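Local coordinates for protein metallopeptidase containing co-catalytic metalloactive site (Shewanella denitrificans OS217, PDB 3B2Y) that probably acts as a zinc-dependent metallocarboxypeptidase or related hydrolase of the peptidase M14 family, carrying nickel at its metal site in this crystal, at residues L56-S61 with A155-A160; S68-S73 with T228-F233; L87-G92 with V101-L106; L108-G113 with S145-L150; G190-G195 with L241-E246. All blocks are in the same frame, centred on the assembly; numbering follows the deposited sequence. Where two conformers were deposited one is given.

How the contacts relate
Contacts 2, 3 and 5 pack helices on the mixed sheet of an M14 peptidase-like alpha/beta fold, through strands 68-73, 102-106 and 242-248, while contacts 1 and 4 join elements beside it. Across their segments contacts 2, 3 and 5 are mainly apolar, without hydrogen bonds; the exceptions are a serine hydroxyl in contact 2 and a backbone oxygen in contact 5, each at a ring edge. Contact 1 is only partly buried and adds a water bridge to its leucine pair; it touches contact 2, where L158 meets F230, and contact 3, where Q58 bonds to S104. Contact 4 differs most, since a buried carboxylate and a water dominate it. Contacts 4 and 5 lie on opposite sides of the chain's centre, their centres about 25 Å apart.

Contact 1: residues L56-S61 with A155-A160; sequences LYQSAS and AQLLCA
L56 and L157 meet methyl to methyl, and this pair is the tight part of the contact: CD2 of L56 lies 3.6 Å from CD2 of L157. The two side chains point at one another end to end. In L56 the CG stands opposite the backbone N (chi1 180°), which extends the branch from strand 52-58 toward helix 155-161. Behind the pair, CD1 of L56 approaches CD2 of L158 at 4.2 Å, and L158 itself rests on F230, so this side leads into the protein interior. The axes of the short strand and helix segments stay 11.4 Å apart at their closest, a gap bridged by side chains and one water. The other side is looser and partly exposed. Here Q58 crosses L157 at a slant, its OE1 4.1 Å from L157 CD1, with no direct hydrogen bond between the segments. Instead a water accepts from Q58 NE2 at 2.9 Å and donates to the backbone O of L157 at 3.3 Å. The same NE2 also bonds to S104 OG on strand 102-106, which gives the amide nitrogen two partners. The chemistry therefore implies a joint packed by leucines toward the interior, with a water-mediated polar link at its margin.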
# COMPACT_ATOMS: atom_id res chain seq x y z
N LEU A 56 -2.21 -11.53 5.60
CA LEU A 56 -0.85 -11.33 5.08
C LEU A 56 -0.54 -12.54 4.20
O LEU A 56 -0.76 -13.69 4.64
CB LEU A 56 0.14 -11.30 6.21
CG LEU A 56 1.62 -11.11 5.92
CD1 LEU A 56 1.91 -9.78 5.30
CD2 LEU A 56 2.44 -11.33 7.19
N TYR A 57 -0.07 -12.32 2.99
CA TYR A 57 0.39 -13.40 2.15
C TYR A 57 1.90 -13.39 2.02
O TYR A 57 2.47 -12.40 1.80
CB TYR A 57 -0.23 -13.35 0.77
CG TYR A 57 -1.70 -13.40 0.83
CD1 TYR A 57 -2.42 -12.27 0.99
CD2 TYR A 57 -2.36 -14.60 0.79
CE1 TYR A 57 -3.78 -12.30 1.08
CE2 TYR A 57 -3.70 -14.66 0.89
CZ TYR A 57 -4.41 -13.52 1.03
OH TYR A 57 -5.74 -13.61 1.12
N GLN A 58 2.52 -14.54 2.17
CA GLN A 58 3.99 -14.64 2.07
C GLN A 58 4.39 -15.90 1.34
O GLN A 58 3.59 -16.79 1.16
CB GLN A 58 4.60 -14.68 3.46
CG GLN A 58 4.27 -13.57 4.39
CD GLN A 58 5.07 -13.67 5.65
OE1 GLN A 58 4.92 -14.63 6.43
NE2 GLN A 58 5.96 -12.72 5.85
N SER A 59 5.67 -15.97 0.97
CA SER A 59 6.25 -17.18 0.40
C SER A 59 6.12 -18.29 1.43
O SER A 59 6.09 -18.04 2.66
CB SER A 59 7.73 -17.01 0.01
OG SER A 59 8.00 -15.71 -0.51
N ALA A 60 6.05 -19.53 0.94
CA ALA A 60 5.87 -20.70 1.81
C ALA A 60 7.03 -20.82 2.81
O ALA A 60 6.85 -21.37 3.90
CB ALA A 60 5.71 -21.99 0.98
N SER A 61 8.20 -20.29 2.44
CA SER A 61 9.36 -20.18 3.33
C SER A 61 10.15 -18.89 3.08
O SER A 61 10.43 -18.55 1.94
CB SER A 61 10.30 -21.36 3.09
OG SER A 61 9.60 -22.60 3.07
N ALA A 155 3.36 -7.53 15.20
CA ALA A 155 4.41 -6.55 14.84
C ALA A 155 5.72 -7.23 14.40
O ALA A 155 6.40 -6.82 13.46
CB ALA A 155 4.68 -5.68 16.01
N GLN A 156 6.15 -8.20 15.16
CA GLN A 156 7.44 -8.82 14.87
C GLN A 156 7.44 -9.45 13.49
O GLN A 156 8.42 -9.39 12.80
CB GLN A 156 7.72 -9.89 15.90
CG GLN A 156 9.19 -10.25 16.03
CD GLN A 156 9.62 -10.28 17.49
OE1 GLN A 156 9.21 -11.17 18.26
NE2 GLN A 156 10.43 -9.29 17.89
N LEU A 157 6.33 -10.07 13.13
CA LEU A 157 6.16 -10.71 11.82
C LEU A 157 6.23 -9.61 10.74
O LEU A 157 6.92 -9.77 9.73
CB LEU A 157 4.86 -11.46 11.80
CG LEU A 157 4.47 -12.11 10.49
CD1 LEU A 157 5.41 -13.26 10.22
CD2 LEU A 157 3.03 -12.50 10.52
N LEU A 158 5.60 -8.47 10.98
CA LEU A 158 5.57 -7.41 9.98
C LEU A 158 6.94 -6.71 9.82
O LEU A 158 7.30 -6.31 8.72
CB LEU A 158 4.50 -6.38 10.32
CG LEU A 158 3.12 -7.02 10.11
CD1 LEU A 158 2.06 -6.09 10.74
CD2 LEU A 158 2.82 -7.35 8.64
N CYS A 159 7.64 -6.54 10.92
CA CYS A 159 9.00 -6.00 10.91
C CYS A 159 9.94 -6.94 10.13
O CYS A 159 10.69 -6.49 9.26
CB CYS A 159 9.46 -5.70 12.32
SG CYS A 159 8.51 -4.27 12.98
N ALA A 160 9.89 -8.23 10.42
CA ALA A 160 10.64 -9.25 9.61
C ALA A 160 10.34 -9.13 8.10
O ALA A 160 11.28 -9.16 7.24
CB ALA A 160 10.32 -10.70 10.10
O HOH W 1 8.03 -12.14 7.77

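Contact 2: residues S68-S73 with T228-F233; sequences SLLISS and TSFEAF
F230 buries more surface here than any other residue, and its ring supplies everything that the helix side offers to L70 and S72. With chi1 at 179°, the side chain leaves the first turn of helix 230-236 extended away from its own backbone nitrogen, which carries the ring toward strand 68-73. Two alternate residues, on one side of the strand, receive it. L70 crosses the phenylalanine side chain at about a right angle, and its CD2 is 4.1 Å from F230 CZ, an oblique approach to the ring. S72 instead meets the ring at its edge, near the ring plane, with OG 3.9 Å from F230 CE2. No hydrogen bond links the segments, and the buried S72 OG has no polar partner anywhere in the model. The helix start is fixed separately: S229 is the N-cap, and its OG accepts from A232 N at 3.1 Å with an N-H...O angle of 162°. Next to the ring, F75 meets F230 with planes about 40° apart. L70 and S72 also rest on I166 of the adjacent strand 165-172. Within these segments the helix meets an inner strand, parallel to both its neighbours, through F230: a helix-on-sheet contact of an alpha/beta fold, consistent with the M14 family.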
# COMPACT_ATOMS: atom_id res chain seq x y z
N SER A 68 13.75 -9.15 2.11
CA SER A 68 12.37 -9.27 2.57
C SER A 68 11.71 -7.92 2.37
O SER A 68 12.13 -6.92 2.91
CB SER A 68 12.30 -9.65 4.05
OG SER A 68 12.85 -10.96 4.30
N LEU A 69 10.65 -7.95 1.57
CA LEU A 69 9.94 -6.75 1.17
C LEU A 69 8.47 -6.99 1.49
O LEU A 69 7.98 -8.14 1.39
CB LEU A 69 10.06 -6.44 -0.31
CG LEU A 69 11.43 -6.32 -0.94
CD1 LEU A 69 11.22 -6.06 -2.45
CD2 LEU A 69 12.28 -5.25 -0.30
N LEU A 70 7.82 -5.93 1.90
CA LEU A 70 6.42 -5.87 2.19
C LEU A 70 5.76 -4.83 1.30
O LEU A 70 6.22 -3.71 1.22
CB LEU A 70 6.22 -5.55 3.67
CG LEU A 70 4.77 -5.38 4.15
CD1 LEU A 70 3.99 -6.69 3.97
CD2 LEU A 70 4.77 -4.91 5.64
N ILE A 71 4.61 -5.15 0.72
CA ILE A 71 3.76 -4.17 0.06
C ILE A 71 2.37 -4.26 0.72
O ILE A 71 1.86 -5.37 0.97
CB ILE A 71 3.57 -4.45 -1.48
CG1 ILE A 71 4.91 -4.50 -2.19
CG2 ILE A 71 2.71 -3.37 -2.16
CD1 ILE A 71 4.80 -5.11 -3.61
N SER A 72 1.87 -3.10 1.13
CA SER A 72 0.60 -3.00 1.78
C SER A 72 -0.28 -1.97 1.10
O SER A 72 0.17 -1.04 0.43
CB SER A 72 0.79 -2.63 3.25
OG SER A 72 1.43 -1.35 3.36
N SER A 73 -1.58 -2.11 1.31
CA SER A 73 -2.51 -1.11 0.81
C SER A 73 -3.81 -1.25 1.56
O SER A 73 -3.91 -2.07 2.51
CB SER A 73 -2.74 -1.31 -0.69
OG SER A 73 -3.42 -0.22 -1.28
N THR A 228 2.75 9.05 12.77
CA THR A 228 2.40 7.79 13.45
C THR A 228 1.81 6.72 12.52
O THR A 228 1.07 5.83 12.96
CB THR A 228 1.42 7.99 14.64
OG1 THR A 228 0.11 8.36 14.15
CG2 THR A 228 1.96 8.98 15.62
N SER A 229 2.18 6.79 11.26
CA SER A 229 1.70 5.91 10.23
C SER A 229 2.39 4.55 10.36
O SER A 229 3.43 4.40 11.03
CB SER A 229 2.04 6.50 8.87
OG SER A 229 3.45 6.52 8.69
N PHE A 230 1.81 3.58 9.69
CA PHE A 230 2.32 2.22 9.68
C PHE A 230 3.75 2.20 9.09
O PHE A 230 4.65 1.64 9.66
CB PHE A 230 1.41 1.41 8.76
CG PHE A 230 1.80 -0.04 8.58
CD1 PHE A 230 1.75 -0.89 9.63
CD2 PHE A 230 2.07 -0.55 7.30
CE1 PHE A 230 2.06 -2.28 9.46
CE2 PHE A 230 2.34 -1.91 7.10
CZ PHE A 230 2.33 -2.79 8.20
N GLU A 231 3.92 2.89 7.98
CA GLU A 231 5.23 2.95 7.29
C GLU A 231 6.30 3.63 8.16
O GLU A 231 7.44 3.18 8.18
CB GLU A 231 5.05 3.56 5.88
CG GLU A 231 4.43 4.97 5.82
CD GLU A 231 2.89 5.02 5.78
OE1 GLU A 231 2.19 4.07 6.19
OE2 GLU A 231 2.39 6.08 5.34
N ALA A 232 6.00 4.71 8.84
CA ALA A 232 7.03 5.35 9.70
C ALA A 232 7.40 4.43 10.86
O ALA A 232 8.57 4.37 11.27
CB ALA A 232 6.57 6.72 10.22
N PHE A 233 6.39 3.79 11.42
CA PHE A 233 6.56 2.73 12.44
C PHE A 233 7.55 1.63 11.97
O PHE A 233 8.50 1.27 12.68
CB PHE A 233 5.21 2.05 12.79
CG PHE A 233 5.36 0.87 13.66
CD1 PHE A 233 5.65 1.04 15.02
CD2 PHE A 233 5.26 -0.46 13.16
CE1 PHE A 233 5.84 -0.08 15.85
CE2 PHE A 233 5.45 -1.58 14.00
CZ PHE A 233 5.70 -1.38 15.36

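Contact 3: residues L87-G92 with V101-L106; sequences LHFLRG and VNLSLL
This is a buried, wholly apolar helix-on-strand contact, in which F89 and L90 of helix 81-92 pack against L103 and L105 of strand 102-106 in the mixed sheet. The evidence lies in two side-chain pairs. L90 and L105 meet by their branch ends, and CD2 of L90 comes within 3.5 Å of CD1 of L105, a close, slightly compressed methyl contact. Both leucines hold CG opposite their own carbonyl carbon (chi1 -68° for L90 and -56° for L105), and in L90 this torsion brings the branch end to the strand. The elements belong to a beta-alpha-beta unit, strand 68-73, helix 81-92, strand 102-106, whose two strands are parallel neighbours in the sheet; the contact thus packs the crossover helix against the second strand. Along the other edge of that strand, Y57 of strand 52-58 forms a backbone hydrogen bond with L105. The other pair is less close: L103 CD2 sits at the edge of the F89 ring, near its plane, 4.2 Å from F89 CE2. F89 also touches I71 of strand 68-73, so the helix bears on both strands of the unit. Helix 253-271 flanks this pair, with I268 touching F89 as well as L103.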
# COMPACT_ATOMS: atom_id res chain seq x y z
N LEU A 87 -3.77 -6.39 -7.00
CA LEU A 87 -4.32 -7.50 -7.75
C LEU A 87 -3.85 -7.51 -9.20
O LEU A 87 -3.56 -8.59 -9.76
CB LEU A 87 -5.84 -7.49 -7.63
CG LEU A 87 -6.65 -8.66 -8.12
CD1 LEU A 87 -6.08 -9.99 -7.60
CD2 LEU A 87 -8.06 -8.43 -7.59
N HIS A 88 -3.75 -6.33 -9.82
CA HIS A 88 -3.25 -6.17 -11.18
C HIS A 88 -1.77 -6.60 -11.24
O HIS A 88 -1.37 -7.38 -12.10
CB HIS A 88 -3.41 -4.68 -11.60
CG HIS A 88 -3.04 -4.40 -13.03
ND1 HIS A 88 -1.79 -3.92 -13.38
CD2 HIS A 88 -3.73 -4.54 -14.18
CE1 HIS A 88 -1.74 -3.77 -14.69
NE2 HIS A 88 -2.90 -4.14 -15.20
N PHE A 89 -1.04 -6.19 -10.21
CA PHE A 89 0.37 -6.50 -10.05
C PHE A 89 0.56 -8.02 -9.94
O PHE A 89 1.34 -8.58 -10.67
CB PHE A 89 0.90 -5.76 -8.84
CG PHE A 89 2.28 -6.08 -8.48
CD1 PHE A 89 3.31 -5.72 -9.31
CD2 PHE A 89 2.56 -6.73 -7.28
CE1 PHE A 89 4.61 -6.03 -8.97
CE2 PHE A 89 3.86 -7.02 -6.93
CZ PHE A 89 4.87 -6.67 -7.77
N LEU A 90 -0.21 -8.65 -9.08
CA LEU A 90 -0.21 -10.11 -8.88
C LEU A 90 -0.56 -10.89 -10.13
O LEU A 90 0.06 -11.92 -10.46
CB LEU A 90 -1.21 -10.50 -7.79
CG LEU A 90 -0.79 -10.02 -6.41
CD1 LEU A 90 -1.77 -10.53 -5.40
CD2 LEU A 90 0.64 -10.41 -6.06
N ARG A 91 -1.52 -10.37 -10.89
CA ARG A 91 -1.85 -11.01 -12.16
C ARG A 91 -0.65 -11.08 -13.10
O ARG A 91 -0.57 -12.02 -13.89
CB ARG A 91 -3.06 -10.33 -12.84
CG ARG A 91 -4.36 -10.56 -12.12
CD ARG A 91 -5.55 -10.50 -13.04
NE ARG A 91 -6.77 -10.70 -12.26
CZ ARG A 91 -8.00 -10.33 -12.64
NH1 ARG A 91 -8.22 -9.72 -13.80
NH2 ARG A 91 -9.02 -10.57 -11.82
N GLY A 92 0.28 -10.13 -13.01
CA GLY A 92 1.44 -10.06 -13.91
C GLY A 92 2.64 -10.92 -13.51
O GLY A 92 3.50 -11.19 -14.33
N VAL A 101 13.26 -13.01 -3.93
CA VAL A 101 12.77 -12.10 -2.90
C VAL A 101 11.75 -12.77 -2.00
O VAL A 101 10.90 -13.57 -2.46
CB VAL A 101 12.24 -10.79 -3.54
CG1 VAL A 101 11.04 -11.09 -4.42
CG2 VAL A 101 11.88 -9.70 -2.46
N ASN A 102 11.81 -12.48 -0.71
CA ASN A 102 10.72 -12.88 0.20
C ASN A 102 9.71 -11.77 0.14
O ASN A 102 9.87 -10.75 0.78
CB ASN A 102 11.25 -13.07 1.61
CG ASN A 102 12.31 -14.13 1.69
OD1 ASN A 102 12.12 -15.24 1.19
ND2 ASN A 102 13.41 -13.81 2.39
N LEU A 103 8.72 -11.88 -0.73
CA LEU A 103 7.74 -10.78 -0.90
C LEU A 103 6.54 -11.10 -0.02
O LEU A 103 6.01 -12.21 -0.05
CB LEU A 103 7.34 -10.57 -2.35
CG LEU A 103 6.37 -9.41 -2.70
CD1 LEU A 103 6.91 -8.07 -2.17
CD2 LEU A 103 6.18 -9.27 -4.18
N SER A 104 6.21 -10.14 0.83
CA SER A 104 5.00 -10.22 1.66
C SER A 104 3.99 -9.20 1.19
O SER A 104 4.37 -8.14 0.73
CB SER A 104 5.42 -10.04 3.09
OG SER A 104 6.27 -11.14 3.52
N LEU A 105 2.70 -9.55 1.24
CA LEU A 105 1.61 -8.70 0.72
C LEU A 105 0.48 -8.57 1.75
O LEU A 105 0.11 -9.53 2.39
CB LEU A 105 1.06 -9.33 -0.55
CG LEU A 105 2.07 -9.58 -1.66
CD1 LEU A 105 1.47 -10.52 -2.69
CD2 LEU A 105 2.50 -8.26 -2.25
N LEU A 106 0.07 -7.36 2.02
CA LEU A 106 -1.01 -7.00 2.97
C LEU A 106 -2.01 -6.14 2.15
O LEU A 106 -1.99 -4.93 2.17
CB LEU A 106 -0.38 -6.29 4.18
CG LEU A 106 -1.11 -6.03 5.46
CD1 LEU A 106 -1.43 -7.36 6.17
CD2 LEU A 106 -0.16 -5.22 6.35

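Contact 4: residues L108-G113 with S145-L150; sequences LVNPTG and SLEGKL
The backbones come nearest at V109 and E147, whose CA atoms are 6.7 Å apart, where the loop leading into helix 111-115 passes the first turn of helix 146-152. E147 carries the contact. Its CB lies 4.1 Å from V109 CG1 as the two side chains slant across one another, and its CG comes to 3.2 Å from V109 O, a buried carbonyl oxygen with no polar partner in the model. A bend at chi2 (77°) then turns the carboxylate from the valine toward N110 and T112. Its plane is inclined 52° to the amide of N110, and no direct hydrogen bond joins the two segments. A water takes that role: it donates to E147 OE2 at 2.6 Å and to N110 OD1 at 2.7 Å, and accepts from T112 N. N110 OD1 also caps its helix, accepting from G113 N at 3.0 Å with the donor well above the carbonyl plane. The other carboxylate oxygen, OE1, accepts from S145 OG at 2.8 Å, nearly along its C-O axis, and from N121 ND2. S145 OG in turn is the N-cap acceptor for G148 N. T112 OG1 receives its bond from R122 N. The chemistry implies a buried carboxylate whose two oxygens are both occupied by donors; these bonds, with two adjacent helix N-termini, would probably stabilise its negative charge.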
# COMPACT_ATOMS: atom_id res chain seq x y z
N LEU A 108 -5.26 -5.50 1.96
CA LEU A 108 -6.48 -4.81 2.37
C LEU A 108 -6.63 -4.78 3.88
O LEU A 108 -7.18 -5.71 4.46
CB LEU A 108 -7.70 -5.48 1.76
CG LEU A 108 -9.09 -4.86 2.03
CD1 LEU A 108 -9.08 -3.29 1.74
CD2 LEU A 108 -10.23 -5.62 1.25
N VAL A 109 -6.14 -3.72 4.50
CA VAL A 109 -6.11 -3.59 5.95
C VAL A 109 -7.47 -3.13 6.56
O VAL A 109 -7.83 -3.51 7.68
CB VAL A 109 -4.99 -2.64 6.31
CG1 VAL A 109 -5.05 -2.19 7.77
CG2 VAL A 109 -3.63 -3.27 5.93
N ASN A 110 -8.25 -2.42 5.76
CA ASN A 110 -9.50 -1.81 6.18
C ASN A 110 -10.71 -2.29 5.31
O ASN A 110 -11.24 -1.59 4.48
CB ASN A 110 -9.37 -0.32 6.04
CG ASN A 110 -10.61 0.45 6.51
OD1 ASN A 110 -11.54 -0.08 7.12
ND2 ASN A 110 -10.59 1.75 6.23
N PRO A 111 -11.09 -3.55 5.46
CA PRO A 111 -12.20 -4.01 4.58
C PRO A 111 -13.52 -3.35 4.81
O PRO A 111 -14.26 -3.15 3.84
CB PRO A 111 -12.30 -5.49 4.96
CG PRO A 111 -11.71 -5.57 6.34
CD PRO A 111 -10.55 -4.63 6.25
N THR A 112 -13.84 -2.93 6.04
CA THR A 112 -15.15 -2.25 6.25
C THR A 112 -15.22 -0.85 5.54
O THR A 112 -16.23 -0.55 4.92
CB THR A 112 -15.53 -2.17 7.71
OG1 THR A 112 -14.67 -1.27 8.42
CG2 THR A 112 -15.51 -3.58 8.34
N GLY A 113 -14.12 -0.11 5.55
CA GLY A 113 -13.98 1.16 4.84
C GLY A 113 -13.99 0.95 3.33
O GLY A 113 -14.63 1.72 2.60
N SER A 145 -6.57 2.25 15.43
CA SER A 145 -7.83 1.64 15.11
C SER A 145 -7.84 0.18 15.55
O SER A 145 -6.80 -0.38 15.85
CB SER A 145 -8.09 1.68 13.60
OG SER A 145 -7.28 0.74 12.86
N LEU A 146 -9.00 -0.44 15.48
CA LEU A 146 -9.09 -1.86 15.70
C LEU A 146 -8.10 -2.64 14.78
O LEU A 146 -7.34 -3.52 15.26
CB LEU A 146 -10.56 -2.27 15.42
CG LEU A 146 -10.90 -3.70 15.64
CD1 LEU A 146 -10.46 -4.04 17.06
CD2 LEU A 146 -12.45 -3.82 15.39
N GLU A 147 -8.10 -2.32 13.48
CA GLU A 147 -7.18 -2.94 12.51
C GLU A 147 -5.72 -2.71 12.89
O GLU A 147 -4.94 -3.65 12.83
CB GLU A 147 -7.44 -2.48 11.08
CG GLU A 147 -8.90 -2.69 10.57
CD GLU A 147 -9.91 -1.67 11.10
OE1 GLU A 147 -9.44 -0.70 11.73
OE2 GLU A 147 -11.16 -1.84 10.91
N GLY A 148 -5.36 -1.49 13.27
CA GLY A 148 -4.02 -1.20 13.78
C GLY A 148 -3.61 -2.06 14.96
O GLY A 148 -2.48 -2.51 15.06
N LYS A 149 -4.50 -2.21 15.92
CA LYS A 149 -4.21 -3.07 17.03
C LYS A 149 -3.93 -4.52 16.59
O LYS A 149 -3.06 -5.19 17.18
CB LYS A 149 -5.34 -3.03 18.04
CG LYS A 149 -5.45 -1.68 18.70
CD LYS A 149 -6.71 -1.60 19.60
CE LYS A 149 -6.68 -0.27 20.42
NZ LYS A 149 -7.09 0.82 19.58
N LEU A 150 -4.69 -5.01 15.61
CA LEU A 150 -4.53 -6.39 15.15
C LEU A 150 -3.19 -6.54 14.42
O LEU A 150 -2.51 -7.53 14.56
CB LEU A 150 -5.66 -6.80 14.20
CG LEU A 150 -7.09 -6.80 14.78
CD1 LEU A 150 -8.17 -6.97 13.63
CD2 LEU A 150 -7.22 -7.90 15.96
O HOH W 2 -12.09 -2.31 8.52

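Contact 5: residues G190-G195 with L241-E246; sequences GRFSLG and LAACSE
F192 of helix 191-201 meets L241, just before strand 242-248, and A242 and A243 at its start, a helix-on-sheet contact within the mixed alpha/beta fold of the M14 peptidase family. Its side chain can be followed outward from the helix. CB lies 4.1 Å from L241 CD1. CG faces both leucine methyls, while CD1 comes 3.7 Å from L241 CD1. On the other flank, CD2 is near L241 CB and CD2. Farther out, CE1 also lies against L241 CB. L241 CB stands over the ring face, 3.9 Å from the centroid and 6° off the normal, a nearly centred CH-pi contact. The two side chains lie antiparallel alongside one another, so the leucine methyls cover the inner part of the ring while its CB covers the middle. At the far end, CZ lies against A242 C and reaches the CB of A243 at 3.9 Å, an oblique approach. Helix 253-271 adds F267 and C271 beside F192, and C271 touches L241 too. Farther along the same strand is E246, the predicted proton donor/acceptor; it touches none of the residues 190-195, and the contact lies at the strand's start, away from E246. In the plane of the phenylalanine ring and at its edge sits the backbone oxygen of A242, 3.4 Å from F192 CE2.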
# COMPACT_ATOMS: atom_id res chain seq x y z
N GLY A 190 17.58 9.38 -2.64
CA GLY A 190 18.42 8.72 -3.64
C GLY A 190 17.64 8.04 -4.72
O GLY A 190 16.43 8.32 -4.93
N ARG A 191 18.29 7.06 -5.36
CA ARG A 191 17.64 6.31 -6.47
C ARG A 191 16.35 5.62 -6.07
O ARG A 191 15.42 5.48 -6.88
CB ARG A 191 18.64 5.35 -7.17
CG ARG A 191 19.22 5.90 -8.45
N PHE A 192 16.26 5.12 -4.83
CA PHE A 192 15.01 4.49 -4.35
C PHE A 192 13.83 5.43 -4.58
O PHE A 192 12.84 5.07 -5.25
CB PHE A 192 15.14 4.05 -2.88
CG PHE A 192 13.87 3.56 -2.27
CD1 PHE A 192 13.38 2.31 -2.57
CD2 PHE A 192 13.14 4.36 -1.40
CE1 PHE A 192 12.15 1.85 -2.01
CE2 PHE A 192 11.97 3.92 -0.85
CZ PHE A 192 11.47 2.63 -1.17
N SER A 193 13.93 6.63 -3.99
CA SER A 193 12.83 7.63 -3.96
C SER A 193 12.54 8.14 -5.39
O SER A 193 11.39 8.24 -5.81
CB SER A 193 13.20 8.84 -3.08
OG SER A 193 13.56 8.47 -1.76
N LEU A 194 13.60 8.44 -6.12
CA LEU A 194 13.48 9.08 -7.41
C LEU A 194 12.98 8.12 -8.50
O LEU A 194 12.21 8.53 -9.37
CB LEU A 194 14.80 9.76 -7.78
CG LEU A 194 15.30 10.85 -6.81
CD1 LEU A 194 16.59 11.46 -7.27
CD2 LEU A 194 14.23 11.92 -6.58
N GLY A 195 13.37 6.85 -8.41
CA GLY A 195 12.82 5.77 -9.24
C GLY A 195 11.32 5.59 -9.06
O GLY A 195 10.58 5.44 -10.04
N LEU A 241 14.34 0.94 3.85
CA LEU A 241 13.79 1.88 2.87
C LEU A 241 12.24 1.75 2.97
O LEU A 241 11.69 0.69 3.31
CB LEU A 241 14.26 1.53 1.46
CG LEU A 241 15.71 1.51 1.03
CD1 LEU A 241 15.90 0.86 -0.35
CD2 LEU A 241 16.20 2.93 1.09
N ALA A 242 11.56 2.88 2.85
CA ALA A 242 10.12 2.88 2.81
C ALA A 242 9.59 3.93 1.89
O ALA A 242 10.16 5.01 1.75
CB ALA A 242 9.47 3.02 4.26
N ALA A 243 8.43 3.65 1.33
CA ALA A 243 7.74 4.68 0.56
C ALA A 243 6.23 4.53 0.69
O ALA A 243 5.72 3.48 0.95
CB ALA A 243 8.15 4.63 -0.93
N CYS A 244 5.54 5.64 0.51
CA CYS A 244 4.09 5.62 0.42
C CYS A 244 3.74 6.36 -0.86
O CYS A 244 4.00 7.58 -0.95
CB CYS A 244 3.53 6.31 1.64
SG CYS A 244 1.75 6.55 1.62
N SER A 245 3.25 5.64 -1.86
CA SER A 245 2.84 6.33 -3.09
C SER A 245 1.45 6.92 -2.89
O SER A 245 0.60 6.38 -2.14
CB SER A 245 2.87 5.40 -4.28
OG SER A 245 2.20 4.20 -4.00
N GLU A 246 1.21 8.02 -3.58
CA GLU A 246 -0.08 8.68 -3.56
C GLU A 246 -0.52 8.95 -5.00
O GLU A 246 -0.05 9.94 -5.62
CB GLU A 246 0.04 10.02 -2.83
CG GLU A 246 0.34 9.92 -1.33
CD GLU A 246 -0.89 9.61 -0.50
OE1 GLU A 246 -2.01 9.48 -1.06
OE2 GLU A 246 -0.74 9.48 0.74